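Local coordinates for protein pectate lyase (Cellvibrio cellulosa, PDB 1GXM) that cleaves pectate (polygalacturonic acid) by anti-beta-elimination, the chain here being the catalytic module of a longer protein that also carries carbohydrate-binding modules, at residues A[74-79]-A[103-108]; A[81-86]-A[96-101]; A[135-140]-A[175-180]; A[141-146]-A[152-157]. All blocks are in the same frame, centred on the assembly; numbering follows the deposited sequence.

Contact 1 (A[74-79]-A[103-108]); sequences GATITE and ANFLVN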
loop_
_atom_site.group_PDB
_atom_site.type_symbol
_atom_site.label_atom_id
_atom_site.label_comp_id
_atom_site.label_asym_id
_atom_site.label_seq_id
_atom_site.Cartn_x
_atom_site.Cartn_y
_atom_site.Cartn_z
ATOM N N GLY A 74 -8.434 1.142 -0.111
ATOM C CA GLY A 74 -8.637 -0.242 -0.516
ATOM C C GLY A 74 -9.473 -0.415 -1.760
ATOM O O GLY A 74 -9.763 -1.535 -2.159
ATOM N N ALA A 75 -9.886 0.676 -2.381
ATOM C CA ALA A 75 -10.754 0.576 -3.537
ATOM C C ALA A 75 -10.047 -0.124 -4.690
ATOM O O ALA A 75 -8.826 -0.072 -4.821
ATOM C CB ALA A 75 -11.239 1.920 -3.963
ATOM N N THR A 76 -10.876 -0.774 -5.505
ATOM C CA THR A 76 -10.508 -1.514 -6.697
ATOM C C THR A 76 -9.803 -2.806 -6.333
ATOM O O THR A 76 -10.253 -3.897 -6.696
ATOM C CB THR A 76 -9.685 -0.679 -7.680
ATOM O OG1 THR A 76 -10.467 0.452 -8.087
ATOM C CG2 THR A 76 -9.448 -1.470 -8.975
ATOM N N ILE A 77 -8.713 -2.694 -5.594
ATOM C CA ILE A 77 -7.920 -3.856 -5.243
ATOM C C ILE A 77 -8.701 -4.821 -4.361
ATOM O O ILE A 77 -8.598 -6.035 -4.538
ATOM C CB ILE A 77 -6.551 -3.454 -4.638
ATOM C CG1 ILE A 77 -6.695 -2.575 -3.394
ATOM C CG2 ILE A 77 -5.728 -2.773 -5.719
ATOM C CD1 ILE A 77 -5.374 -2.292 -2.667
ATOM N N THR A 78 -9.517 -4.309 -3.458
ATOM C CA THR A 78 -10.290 -5.178 -2.586
ATOM C C THR A 78 -11.432 -5.797 -3.371
ATOM O O THR A 78 -11.632 -6.999 -3.332
ATOM C CB THR A 78 -10.837 -4.405 -1.409
ATOM O OG1 THR A 78 -9.772 -3.740 -0.720
ATOM C CG2 THR A 78 -11.436 -5.360 -0.397
ATOM N N GLU A 79 -12.185 -4.967 -4.078
ATOM C CA GLU A 79 -13.318 -5.446 -4.867
ATOM C C GLU A 79 -12.904 -6.522 -5.851
ATOM O O GLU A 79 -13.604 -7.529 -6.022
ATOM C CB GLU A 79 -13.993 -4.295 -5.631
ATOM C CG GLU A 79 -14.778 -3.331 -4.762
ATOM C CD GLU A 79 -13.969 -2.197 -4.197
ATOM O OE1 GLU A 79 -12.730 -2.283 -4.166
ATOM O OE2 GLU A 79 -14.583 -1.210 -3.762
ATOM N N ALA A 103 -8.301 -5.723 -13.512
ATOM C CA ALA A 103 -6.875 -5.934 -13.739
ATOM C C ALA A 103 -6.394 -5.046 -14.872
ATOM O O ALA A 103 -5.321 -4.456 -14.798
ATOM C CB ALA A 103 -6.603 -7.366 -14.055
ATOM N N ASN A 104 -7.201 -4.956 -15.924
ATOM C CA ASN A 104 -6.893 -4.097 -17.045
ATOM C C ASN A 104 -6.773 -2.659 -16.582
ATOM O O ASN A 104 -5.892 -1.934 -17.009
ATOM C CB ASN A 104 -7.978 -4.238 -18.110
ATOM C CG ASN A 104 -7.676 -3.477 -19.372
ATOM O OD1 ASN A 104 -6.583 -3.545 -19.906
ATOM N ND2 ASN A 104 -8.667 -2.750 -19.866
ATOM N N PHE A 105 -7.702 -2.238 -15.725
ATOM C CA PHE A 105 -7.673 -0.904 -15.154
ATOM C C PHE A 105 -6.340 -0.640 -14.439
ATOM O O PHE A 105 -5.688 0.373 -14.667
ATOM C CB PHE A 105 -8.807 -0.734 -14.159
ATOM C CG PHE A 105 -8.700 0.513 -13.351
ATOM C CD1 PHE A 105 -9.103 1.732 -13.877
ATOM C CD2 PHE A 105 -8.141 0.495 -12.087
ATOM C CE1 PHE A 105 -8.957 2.896 -13.145
ATOM C CE2 PHE A 105 -8.011 1.668 -11.351
ATOM C CZ PHE A 105 -8.424 2.855 -11.894
ATOM N N LEU A 106 -5.946 -1.569 -13.579
ATOM C CA LEU A 106 -4.710 -1.379 -12.833
ATOM C C LEU A 106 -3.523 -1.238 -13.765
ATOM O O LEU A 106 -2.707 -0.340 -13.620
ATOM C CB LEU A 106 -4.471 -2.505 -11.841
ATOM C CG LEU A 106 -5.420 -2.611 -10.652
ATOM C CD1 LEU A 106 -5.028 -3.809 -9.837
ATOM C CD2 LEU A 106 -5.367 -1.379 -9.775
ATOM N N VAL A 107 -3.441 -2.115 -14.768
ATOM C CA VAL A 107 -2.333 -2.026 -15.699
ATOM C C VAL A 107 -2.413 -0.765 -16.559
ATOM O O VAL A 107 -1.415 -0.084 -16.774
ATOM C CB VAL A 107 -2.186 -3.283 -16.554
ATOM C CG1 VAL A 107 -0.993 -3.117 -17.513
ATOM C CG2 VAL A 107 -1.991 -4.511 -15.635
ATOM N N ASN A 108 -3.614 -0.419 -17.015
ATOM C CA ASN A 108 -3.796 0.803 -17.796
ATOM C C ASN A 108 -3.378 2.046 -17.045
ATOM O O ASN A 108 -2.885 3.007 -17.635
ATOM C CB ASN A 108 -5.231 0.985 -18.240
ATOM C CG ASN A 108 -5.600 0.092 -19.388
ATOM O OD1 ASN A 108 -4.730 -0.406 -20.123
ATOM N ND2 ASN A 108 -6.901 -0.119 -19.563
#

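Contact 2 (A[81-86]-A[96-101]); sequences VFLAEV and RDAVRK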
loop_
_atom_site.group_PDB
_atom_site.type_symbol
_atom_site.label_atom_id
_atom_site.label_comp_id
_atom_site.label_asym_id
_atom_site.label_seq_id
_atom_site.Cartn_x
_atom_site.Cartn_y
_atom_site.Cartn_z
ATOM N N VAL A 81 -10.341 -8.629 -5.773
ATOM C CA VAL A 81 -9.925 -9.865 -5.138
ATOM C C VAL A 81 -11.185 -10.596 -4.684
ATOM O O VAL A 81 -11.349 -11.796 -4.895
ATOM C CB VAL A 81 -8.972 -9.598 -3.961
ATOM C CG1 VAL A 81 -8.753 -10.854 -3.134
ATOM C CG2 VAL A 81 -7.640 -9.066 -4.480
ATOM N N PHE A 82 -12.082 -9.855 -4.050
ATOM C CA PHE A 82 -13.364 -10.376 -3.623
ATOM C C PHE A 82 -14.143 -11.001 -4.764
ATOM O O PHE A 82 -14.598 -12.147 -4.667
ATOM C CB PHE A 82 -14.137 -9.239 -2.968
ATOM C CG PHE A 82 -15.566 -9.558 -2.699
ATOM C CD1 PHE A 82 -15.916 -10.516 -1.758
ATOM C CD2 PHE A 82 -16.560 -8.896 -3.389
ATOM C CE1 PHE A 82 -17.257 -10.795 -1.521
ATOM C CE2 PHE A 82 -17.875 -9.155 -3.157
ATOM C CZ PHE A 82 -18.232 -10.097 -2.219
ATOM N N LEU A 83 -14.268 -10.304 -5.878
ATOM C CA LEU A 83 -15.074 -10.843 -6.970
ATOM C C LEU A 83 -14.361 -12.001 -7.651
ATOM O O LEU A 83 -15.000 -12.880 -8.209
ATOM C CB LEU A 83 -15.440 -9.761 -7.980
ATOM C CG LEU A 83 -16.409 -8.695 -7.482
ATOM C CD1 LEU A 83 -16.742 -7.760 -8.588
ATOM C CD2 LEU A 83 -17.649 -9.318 -6.901
ATOM N N ALA A 84 -13.037 -12.040 -7.594
ATOM C CA ALA A 84 -12.315 -13.183 -8.136
ATOM C C ALA A 84 -12.643 -14.418 -7.328
ATOM O O ALA A 84 -12.792 -15.516 -7.878
ATOM C CB ALA A 84 -10.812 -12.925 -8.154
ATOM N N GLU A 85 -12.726 -14.243 -6.016
ATOM C CA GLU A 85 -13.082 -15.328 -5.112
ATOM C C GLU A 85 -14.519 -15.759 -5.375
ATOM O O GLU A 85 -14.811 -16.928 -5.432
ATOM C CB GLU A 85 -12.899 -14.911 -3.659
ATOM C CG GLU A 85 -13.321 -15.964 -2.649
ATOM C CD GLU A 85 -12.423 -17.187 -2.615
ATOM O OE1 GLU A 85 -11.289 -17.133 -3.106
ATOM O OE2 GLU A 85 -12.851 -18.241 -2.069
ATOM N N VAL A 86 -15.417 -14.807 -5.559
ATOM C CA VAL A 86 -16.799 -15.135 -5.889
ATOM C C VAL A 86 -16.870 -15.913 -7.186
ATOM O O VAL A 86 -17.625 -16.884 -7.273
ATOM C CB VAL A 86 -17.671 -13.862 -5.973
ATOM C CG1 VAL A 86 -19.049 -14.188 -6.532
ATOM C CG2 VAL A 86 -17.795 -13.220 -4.627
ATOM N N ARG A 96 -16.037 -12.897 -13.364
ATOM C CA ARG A 96 -14.815 -13.039 -14.154
ATOM C C ARG A 96 -14.596 -11.812 -15.021
ATOM O O ARG A 96 -13.491 -11.276 -15.099
ATOM C CB ARG A 96 -14.898 -14.291 -15.049
ATOM C CG ARG A 96 -13.731 -14.487 -16.024
ATOM C CD ARG A 96 -13.891 -15.700 -16.938
ATOM N NE ARG A 96 -12.673 -15.887 -17.714
ATOM C CZ ARG A 96 -12.392 -15.275 -18.865
ATOM N NH1 ARG A 96 -13.263 -14.463 -19.450
ATOM N NH2 ARG A 96 -11.242 -15.502 -19.444
ATOM N N ASP A 97 -15.649 -11.368 -15.683
ATOM C CA ASP A 97 -15.554 -10.224 -16.581
ATOM C C ASP A 97 -15.121 -8.992 -15.800
ATOM O O ASP A 97 -14.332 -8.195 -16.270
ATOM C CB ASP A 97 -16.888 -9.964 -17.255
ATOM C CG ASP A 97 -17.270 -11.052 -18.224
ATOM O OD1 ASP A 97 -16.395 -11.834 -18.648
ATOM O OD2 ASP A 97 -18.446 -11.187 -18.601
ATOM N N ALA A 98 -15.673 -8.831 -14.619
ATOM C CA ALA A 98 -15.365 -7.660 -13.803
ATOM C C ALA A 98 -13.926 -7.688 -13.335
ATOM O O ALA A 98 -13.241 -6.683 -13.356
ATOM C CB ALA A 98 -16.266 -7.613 -12.623
ATOM N N VAL A 99 -13.471 -8.850 -12.900
ATOM C CA VAL A 99 -12.092 -8.999 -12.475
ATOM C C VAL A 99 -11.144 -8.685 -13.620
ATOM O O VAL A 99 -10.136 -8.036 -13.424
ATOM C CB VAL A 99 -11.816 -10.418 -11.949
ATOM C CG1 VAL A 99 -10.359 -10.598 -11.620
ATOM C CG2 VAL A 99 -12.617 -10.668 -10.702
ATOM N N ARG A 100 -11.447 -9.154 -14.824
ATOM C CA ARG A 100 -10.624 -8.825 -15.979
ATOM C C ARG A 100 -10.570 -7.326 -16.251
ATOM O O ARG A 100 -9.528 -6.791 -16.613
ATOM C CB ARG A 100 -11.105 -9.605 -17.196
ATOM C CG ARG A 100 -10.858 -11.104 -17.046
ATOM C CD ARG A 100 -11.473 -11.952 -18.150
ATOM N NE ARG A 100 -10.974 -11.497 -19.441
ATOM C CZ ARG A 100 -9.778 -11.794 -19.934
ATOM N NH1 ARG A 100 -8.972 -12.601 -19.280
ATOM N NH2 ARG A 100 -9.383 -11.288 -21.098
ATOM N N LYS A 101 -11.706 -6.648 -16.113
ATOM C CA LYS A 101 -11.738 -5.199 -16.331
ATOM C C LYS A 101 -10.931 -4.468 -15.260
ATOM O O LYS A 101 -10.259 -3.506 -15.561
ATOM C CB LYS A 101 -13.162 -4.650 -16.374
ATOM C CG LYS A 101 -13.913 -5.041 -17.658
ATOM C CD LYS A 101 -15.215 -4.284 -17.817
ATOM C CE LYS A 101 -15.001 -2.868 -18.334
ATOM N NZ LYS A 101 -16.281 -2.156 -18.599
#

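Contact 3 (A[135-140]-A[175-180]); sequences NGMAYA and TDYILK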
loop_
_atom_site.group_PDB
_atom_site.type_symbol
_atom_site.label_atom_id
_atom_site.label_comp_id
_atom_site.label_asym_id
_atom_site.label_seq_id
_atom_site.Cartn_x
_atom_site.Cartn_y
_atom_site.Cartn_z
ATOM N N ASN A 135 -1.420 1.749 1.400
ATOM C CA ASN A 135 -0.943 0.532 0.767
ATOM C C ASN A 135 -1.378 0.388 -0.685
ATOM O O ASN A 135 -1.381 -0.707 -1.211
ATOM C CB ASN A 135 -1.376 -0.692 1.583
ATOM C CG ASN A 135 -0.733 -0.734 2.916
ATOM O OD1 ASN A 135 0.474 -0.484 3.044
ATOM N ND2 ASN A 135 -1.518 -1.054 3.937
ATOM N N GLY A 136 -1.685 1.494 -1.345
ATOM C CA GLY A 136 -2.289 1.411 -2.660
ATOM C C GLY A 136 -1.407 0.725 -3.690
ATOM O O GLY A 136 -1.735 -0.324 -4.227
ATOM N N MET A 137 -0.266 1.326 -3.984
ATOM C CA MET A 137 0.577 0.766 -5.011
ATOM C C MET A 137 1.084 -0.618 -4.622
ATOM O O MET A 137 1.104 -1.526 -5.442
ATOM C CB MET A 137 1.734 1.693 -5.337
ATOM C CG MET A 137 2.633 1.167 -6.419
ATOM S SD MET A 137 3.692 2.450 -7.083
ATOM C CE MET A 137 4.753 1.447 -8.062
ATOM N N ALA A 138 1.537 -0.779 -3.390
ATOM C CA ALA A 138 2.109 -2.043 -2.989
ATOM C C ALA A 138 1.081 -3.154 -3.058
ATOM O O ALA A 138 1.386 -4.252 -3.505
ATOM C CB ALA A 138 2.694 -1.963 -1.594
ATOM N N TYR A 139 -0.143 -2.900 -2.622
ATOM C CA TYR A 139 -1.123 -3.974 -2.571
ATOM C C TYR A 139 -1.720 -4.188 -3.952
ATOM O O TYR A 139 -2.065 -5.302 -4.278
ATOM C CB TYR A 139 -2.187 -3.741 -1.499
ATOM C CG TYR A 139 -1.699 -3.953 -0.076
ATOM C CD1 TYR A 139 -0.353 -4.188 0.236
ATOM C CD2 TYR A 139 -2.599 -3.865 0.966
ATOM C CE1 TYR A 139 0.061 -4.353 1.561
ATOM C CE2 TYR A 139 -2.197 -4.025 2.268
ATOM C CZ TYR A 139 -0.859 -4.268 2.560
ATOM O OH TYR A 139 -0.457 -4.428 3.867
ATOM N N ALA A 140 -1.796 -3.146 -4.773
ATOM C CA ALA A 140 -2.192 -3.325 -6.178
ATOM C C ALA A 140 -1.202 -4.229 -6.900
ATOM O O ALA A 140 -1.585 -5.109 -7.658
ATOM C CB ALA A 140 -2.297 -2.019 -6.881
ATOM N N THR A 175 7.998 -3.095 -9.508
ATOM C CA THR A 175 9.151 -3.407 -8.688
ATOM C C THR A 175 10.315 -2.505 -9.027
ATOM O O THR A 175 11.000 -2.001 -8.149
ATOM C CB THR A 175 9.540 -4.870 -8.880
ATOM O OG1 THR A 175 8.472 -5.708 -8.439
ATOM C CG2 THR A 175 10.701 -5.234 -7.989
ATOM N N ASP A 176 10.568 -2.333 -10.319
ATOM C CA ASP A 176 11.605 -1.447 -10.783
ATOM C C ASP A 176 11.383 -0.049 -10.213
ATOM O O ASP A 176 12.316 0.593 -9.746
ATOM C CB ASP A 176 11.628 -1.442 -12.309
ATOM C CG ASP A 176 12.785 -0.683 -12.860
ATOM O OD1 ASP A 176 13.922 -1.192 -12.768
ATOM O OD2 ASP A 176 12.639 0.436 -13.381
ATOM N N TYR A 177 10.139 0.439 -10.303
ATOM C CA TYR A 177 9.811 1.739 -9.739
ATOM C C TYR A 177 10.193 1.839 -8.257
ATOM O O TYR A 177 10.827 2.785 -7.810
ATOM C CB TYR A 177 8.312 2.069 -9.928
ATOM C CG TYR A 177 8.041 3.441 -9.425
ATOM C CD1 TYR A 177 7.754 3.664 -8.082
ATOM C CD2 TYR A 177 8.176 4.536 -10.255
ATOM C CE1 TYR A 177 7.610 4.905 -7.606
ATOM C CE2 TYR A 177 8.027 5.794 -9.784
ATOM C CZ TYR A 177 7.738 5.983 -8.439
ATOM O OH TYR A 177 7.623 7.253 -7.932
ATOM N N ILE A 178 9.750 0.856 -7.500
ATOM C CA ILE A 178 9.981 0.826 -6.068
ATOM C C ILE A 178 11.473 0.861 -5.754
ATOM O O ILE A 178 11.920 1.599 -4.904
ATOM C CB ILE A 178 9.291 -0.394 -5.455
ATOM C CG1 ILE A 178 7.778 -0.146 -5.421
ATOM C CG2 ILE A 178 9.824 -0.689 -4.072
ATOM C CD1 ILE A 178 6.997 -1.365 -5.164
ATOM N N LEU A 179 12.245 0.096 -6.499
ATOM C CA LEU A 179 13.676 0.050 -6.272
ATOM C C LEU A 179 14.331 1.392 -6.594
ATOM O O LEU A 179 15.201 1.842 -5.859
ATOM C CB LEU A 179 14.312 -1.050 -7.100
ATOM C CG LEU A 179 13.938 -2.468 -6.708
ATOM C CD1 LEU A 179 14.466 -3.455 -7.742
ATOM C CD2 LEU A 179 14.413 -2.825 -5.302
ATOM N N LYS A 180 13.897 2.040 -7.675
ATOM C CA LYS A 180 14.434 3.346 -8.051
ATOM C C LYS A 180 13.996 4.448 -7.085
ATOM O O LYS A 180 14.707 5.421 -6.864
ATOM C CB LYS A 180 14.032 3.697 -9.471
ATOM C CG LYS A 180 14.873 3.000 -10.495
ATOM C CD LYS A 180 14.356 3.277 -11.879
ATOM C CE LYS A 180 15.325 2.763 -12.929
ATOM N NZ LYS A 180 15.545 1.321 -12.770
#

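Contact 4 (A[141-146]-A[152-157]); sequences LTVLDF and APFDTD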
loop_
_atom_site.group_PDB
_atom_site.type_symbol
_atom_site.label_atom_id
_atom_site.label_comp_id
_atom_site.label_asym_id
_atom_site.label_seq_id
_atom_site.Cartn_x
_atom_site.Cartn_y
_atom_site.Cartn_z
ATOM N N LEU A 141 0.081 -3.996 -6.677
ATOM C CA LEU A 141 1.096 -4.842 -7.281
ATOM C C LEU A 141 1.008 -6.252 -6.755
ATOM O O LEU A 141 1.279 -7.198 -7.473
ATOM C CB LEU A 141 2.503 -4.282 -7.080
ATOM C CG LEU A 141 2.762 -2.966 -7.785
ATOM C CD1 LEU A 141 4.103 -2.441 -7.400
ATOM C CD2 LEU A 141 2.677 -3.132 -9.291
ATOM N N THR A 142 0.663 -6.404 -5.486
ATOM C CA THR A 142 0.498 -7.720 -4.886
ATOM C C THR A 142 -0.636 -8.465 -5.583
ATOM O O THR A 142 -0.509 -9.643 -5.919
ATOM C CB THR A 142 0.219 -7.598 -3.392
ATOM O OG1 THR A 142 1.357 -7.003 -2.747
ATOM C CG2 THR A 142 0.062 -8.973 -2.718
ATOM N N VAL A 143 -1.745 -7.782 -5.819
ATOM C CA VAL A 143 -2.866 -8.399 -6.531
ATOM C C VAL A 143 -2.396 -8.855 -7.909
ATOM O O VAL A 143 -2.653 -9.997 -8.327
ATOM C CB VAL A 143 -4.050 -7.439 -6.671
ATOM C CG1 VAL A 143 -5.103 -8.048 -7.571
ATOM C CG2 VAL A 143 -4.641 -7.112 -5.317
ATOM N N LEU A 144 -1.741 -7.963 -8.632
ATOM C CA LEU A 144 -1.274 -8.304 -9.981
ATOM C C LEU A 144 -0.281 -9.455 -9.937
ATOM O O LEU A 144 -0.276 -10.301 -10.813
ATOM C CB LEU A 144 -0.681 -7.087 -10.684
ATOM C CG LEU A 144 -1.708 -6.006 -11.016
ATOM C CD1 LEU A 144 -0.972 -4.787 -11.515
ATOM C CD2 LEU A 144 -2.723 -6.490 -12.031
ATOM N N ASP A 145 0.565 -9.481 -8.920
ATOM C CA ASP A 145 1.524 -10.568 -8.766
ATOM C C ASP A 145 0.838 -11.885 -8.462
ATOM O O ASP A 145 1.222 -12.908 -8.991
ATOM C CB ASP A 145 2.529 -10.249 -7.689
ATOM C CG ASP A 145 3.536 -11.331 -7.524
ATOM O OD1 ASP A 145 4.430 -11.478 -8.399
ATOM O OD2 ASP A 145 3.496 -12.072 -6.531
ATOM N N PHE A 146 -0.174 -11.874 -7.613
ATOM C CA PHE A 146 -0.926 -13.083 -7.361
ATOM C C PHE A 146 -1.601 -13.545 -8.661
ATOM O O PHE A 146 -1.594 -14.736 -8.982
ATOM C CB PHE A 146 -1.946 -12.870 -6.252
ATOM C CG PHE A 146 -1.406 -13.143 -4.876
ATOM C CD1 PHE A 146 -0.255 -12.525 -4.430
ATOM C CD2 PHE A 146 -2.058 -14.019 -4.029
ATOM C CE1 PHE A 146 0.229 -12.780 -3.176
ATOM C CE2 PHE A 146 -1.586 -14.260 -2.765
ATOM C CZ PHE A 146 -0.425 -13.655 -2.338
ATOM N N ALA A 152 -4.381 -18.303 -5.813
ATOM C CA ALA A 152 -5.753 -18.112 -5.389
ATOM C C ALA A 152 -5.960 -16.663 -4.965
ATOM O O ALA A 152 -5.158 -16.118 -4.213
ATOM C CB ALA A 152 -6.073 -19.043 -4.223
ATOM N N PRO A 153 -7.063 -16.040 -5.353
ATOM C CA PRO A 153 -8.200 -16.633 -6.084
ATOM C C PRO A 153 -8.107 -16.623 -7.604
ATOM O O PRO A 153 -9.134 -16.862 -8.255
ATOM C CB PRO A 153 -9.342 -15.720 -5.658
ATOM C CG PRO A 153 -8.679 -14.389 -5.506
ATOM C CD PRO A 153 -7.308 -14.642 -4.978
ATOM N N PHE A 154 -6.927 -16.374 -8.156
ATOM C CA PHE A 154 -6.740 -16.200 -9.597
ATOM C C PHE A 154 -6.246 -17.481 -10.255
ATOM O O PHE A 154 -5.713 -17.459 -11.372
ATOM C CB PHE A 154 -5.759 -15.063 -9.865
ATOM C CG PHE A 154 -6.148 -13.782 -9.187
ATOM C CD1 PHE A 154 -7.238 -13.050 -9.641
ATOM C CD2 PHE A 154 -5.452 -13.320 -8.091
ATOM C CE1 PHE A 154 -7.614 -11.861 -9.009
ATOM C CE2 PHE A 154 -5.825 -12.126 -7.460
ATOM C CZ PHE A 154 -6.905 -11.411 -7.908
ATOM N N ASP A 155 -6.458 -18.596 -9.568
ATOM C CA ASP A 155 -6.098 -19.924 -10.123
ATOM C C ASP A 155 -7.324 -20.569 -10.776
ATOM O O ASP A 155 -7.621 -21.754 -10.587
ATOM C CB ASP A 155 -5.472 -20.838 -9.063
ATOM C CG ASP A 155 -6.386 -21.107 -7.891
ATOM O OD1 ASP A 155 -7.388 -20.382 -7.688
ATOM O OD2 ASP A 155 -6.171 -22.040 -7.095
ATOM N N THR A 156 -8.026 -19.757 -11.552
ATOM C CA THR A 156 -9.185 -20.166 -12.324
ATOM C C THR A 156 -8.921 -19.771 -13.758
ATOM O O THR A 156 -7.835 -19.333 -14.115
ATOM C CB THR A 156 -10.461 -19.473 -11.816
ATOM O OG1 THR A 156 -10.355 -18.056 -12.013
ATOM C CG2 THR A 156 -10.620 -19.617 -10.311
ATOM N N ASP A 157 -9.936 -19.869 -14.594
ATOM C CA ASP A 157 -9.779 -19.457 -15.979
ATOM C C ASP A 157 -10.013 -17.954 -16.185
ATOM O O ASP A 157 -10.171 -17.494 -17.323
ATOM C CB ASP A 157 -10.694 -20.288 -16.889
ATOM C CG ASP A 157 -12.164 -20.058 -16.627
ATOM O OD1 ASP A 157 -12.537 -19.080 -15.949
ATOM O OD2 ASP A 157 -13.047 -20.805 -17.098
#

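Contact 1 (A[74-79]-A[103-108])
At the open end of the alpha-alpha hairpin of helices 77-90 and 93-109, the N-cap residue Thr76 and the first helical residue Ile77 pack against Phe105 and Leu106. The CA atoms of Thr76 and Leu106 are 8.4 Å apart, the shortest such distance here, and no hydrogen bond crosses, so the contact is made by side-chain carbons. The methyl of Thr76 carries most of it: with CG2 anti to the backbone N (OG1 at chi1 -60°), CG2 lies 3.9 Å from Phe105 CD2. It approaches the ring obliquely, and the two side chains cross at about a right angle. The same methyl passes Leu106 in the opposite direction, Thr76 CG2 to Leu106 CD2 being 4.2 Å. Ile77 adds a looser touch, its CG2 standing 4.3 Å from Leu106 CD1, while its far end leads away toward Tyr139 of helix 136-148.

The other branch of Thr76 does different work. OG1 bonds to Thr70 O and Trp50 N, which should fix the rotation of the side chain and keep the methyl turned to Phe105. Thr76 makes no capping bond through its side chain; its backbone N makes a weak bond to Glu79 OE1 (2.7 Å, 121° at the hydrogen). The two helices are consecutive, with a two-residue link, and the contact closes the end away from it, as expected of an alpha-alpha hairpin.

Contact 2 (A[81-86]-A[96-101])
Val99 on helix 93-109 is the bump of this interface, and the backbone of helix 77-90 around Leu83 and Ala84 is the hollow that takes it. Its CG2 methyl lies 3.4 Å from Ala84 N and 3.8 Å from Leu83 C, closer to the peptide link than to either side chain, so the branch presses on the helix surface itself. The walls are Leu83 CB, 4.0 Å from Val99 CG2, and Ala84 CB, 3.9 Å from the same methyl. CG1, anti to the backbone N (chi1 175°), goes to the Ala84 side, leaving CG2 beside the backbone N of Val99 to enter the dent.

A second bump runs the other way. Leu83 sends CD1 over the small Ala98, with Leu83 CD1 and Ala98 CB 4.1 Å apart, and Leu41 of helix 37-42 also touches Ala98. Ala84 CB, one wall of the hollow, is touched as well by Pro153 and Phe154 of the 152-157 loop.

The small Ala84 and Ala98 are consistent with the close approach: the CA atoms of Ala84 and Val99 are 6.0 Å apart, and the axes of the short segments 81-86 and 96-101 approach to 8.7 Å. No hydrogen bond crosses, so the contact rests on the fit of apolar groups. With N-to-C directions at 149° and only a brief link between the helices, this is the antiparallel packing of an alpha-alpha hairpin.

Contact 3 (A[135-140]-A[175-180])
Met137 reaches from helix 136-148 to Tyr177 and Ile178 of helix 161-181, and the terminal methyl does the touching. Met137 CE lies 3.7 Å from Tyr177 CD1 and 4.1 Å from Tyr177 CB, so it sits beside the CD1 side of the ring, close to where the ring joins CB, and approaches the ring obliquely. The sulfur stands further back: Met137 SD is 5.1 Å from the centroid of the Tyr177 ring and 42° off its normal, an oblique Met-aromatic contact. Ile178 gives the second, looser surface, with CG1 4.3 Å from Met137 CE. No hydrogen bond passes between the two segments.

Reach explains how one residue spans the gap. CG of Met137 is anti to the backbone N (chi1 -179°) and the chain stays extended beyond it, making a straight rod that meets the tyrosine side chain at about a right angle. The two helices follow each other in the chain and belong to the helical part of the module, which is consistent with the (alpha/alpha)3 barrel of family 10 lyases; here Met137 bridges them near the beginning of one and the end of the other.

Further out, the tyrosine is held at its far end by Tyr177 OH bonding to Gly197 O, and its ring meets that of Tyr201. Ile178 is backed by Val222, Phe225 and Leu226 of helix 219-226. Behind Met137, the backbone pairs with Thr131, and Phe132 touches the methionine side chain.

Contact 4 (A[141-146]-A[152-157])
Phe154, in the loop that follows helix 136-148, turns its ring back onto Val143 and Phe146 of that helix. Its CG is anti to the carbonyl carbon and beside the backbone N (chi1 -54°), a torsion that swings the ring toward the helix. Phe154 CZ then lies 3.8 Å from Val143 CG1, and the two side chains cross at about a right angle. Further along the rim, Phe154 CD2 is 4.0 Å from Phe146 CB and 3.9 Å from Phe146 C, so the phenylalanine of the helix offers its stem and backbone here, and not its ring. Both Val143 CG1 and Phe146 C come to the Phe154 ring obliquely.

The ring of Phe146 is used by another partner. With chi1 at -89° and chi2 at 54°, it lies so that Ala152 O is in its plane at the edge, 3.7 Å from Phe146 CD2; a carbonyl oxygen placed there would probably meet the slightly positive rim hydrogens. Arg151 makes a cation-pi contact with the same ring, and its guanidinium also forms a salt bridge with Asp145.

The peptide before Pro153 is cis, and the chain bends there just ahead of Phe154. Pro153 CG stands over the centre of one face of the Phe154 ring, 4.1 Å above its plane. No hydrogen bond joins the two segments. This is a loop between consecutive helices of the helical barrel, whose Phe154 folds back on the helix it follows.

All four contacts are mainly apolar, with a Met-aromatic contact in contact 3 and a carbonyl at a ring edge in contact 4; no hydrogen bond crosses any of them, and the residues that touch are nearly all buried. Contact 3 lies nearest the middle, its centre about 8 Å from that of the chain, against about 13 Å for contact 1, 17 Å for contact 4 and 20 Å for contact 2. Contacts 1 and 2 join the same helices, 77-90 and 93-109, by a methyl on an aromatic in one and aliphatic fit in the other. Contacts 3 and 4 share helix 136-148. Ile77 meets Ala140 between contacts 1 and 3. Contacts 2 and 4 also touch, with a probable hydrogen bond from Arg96 NE to Asp157 O.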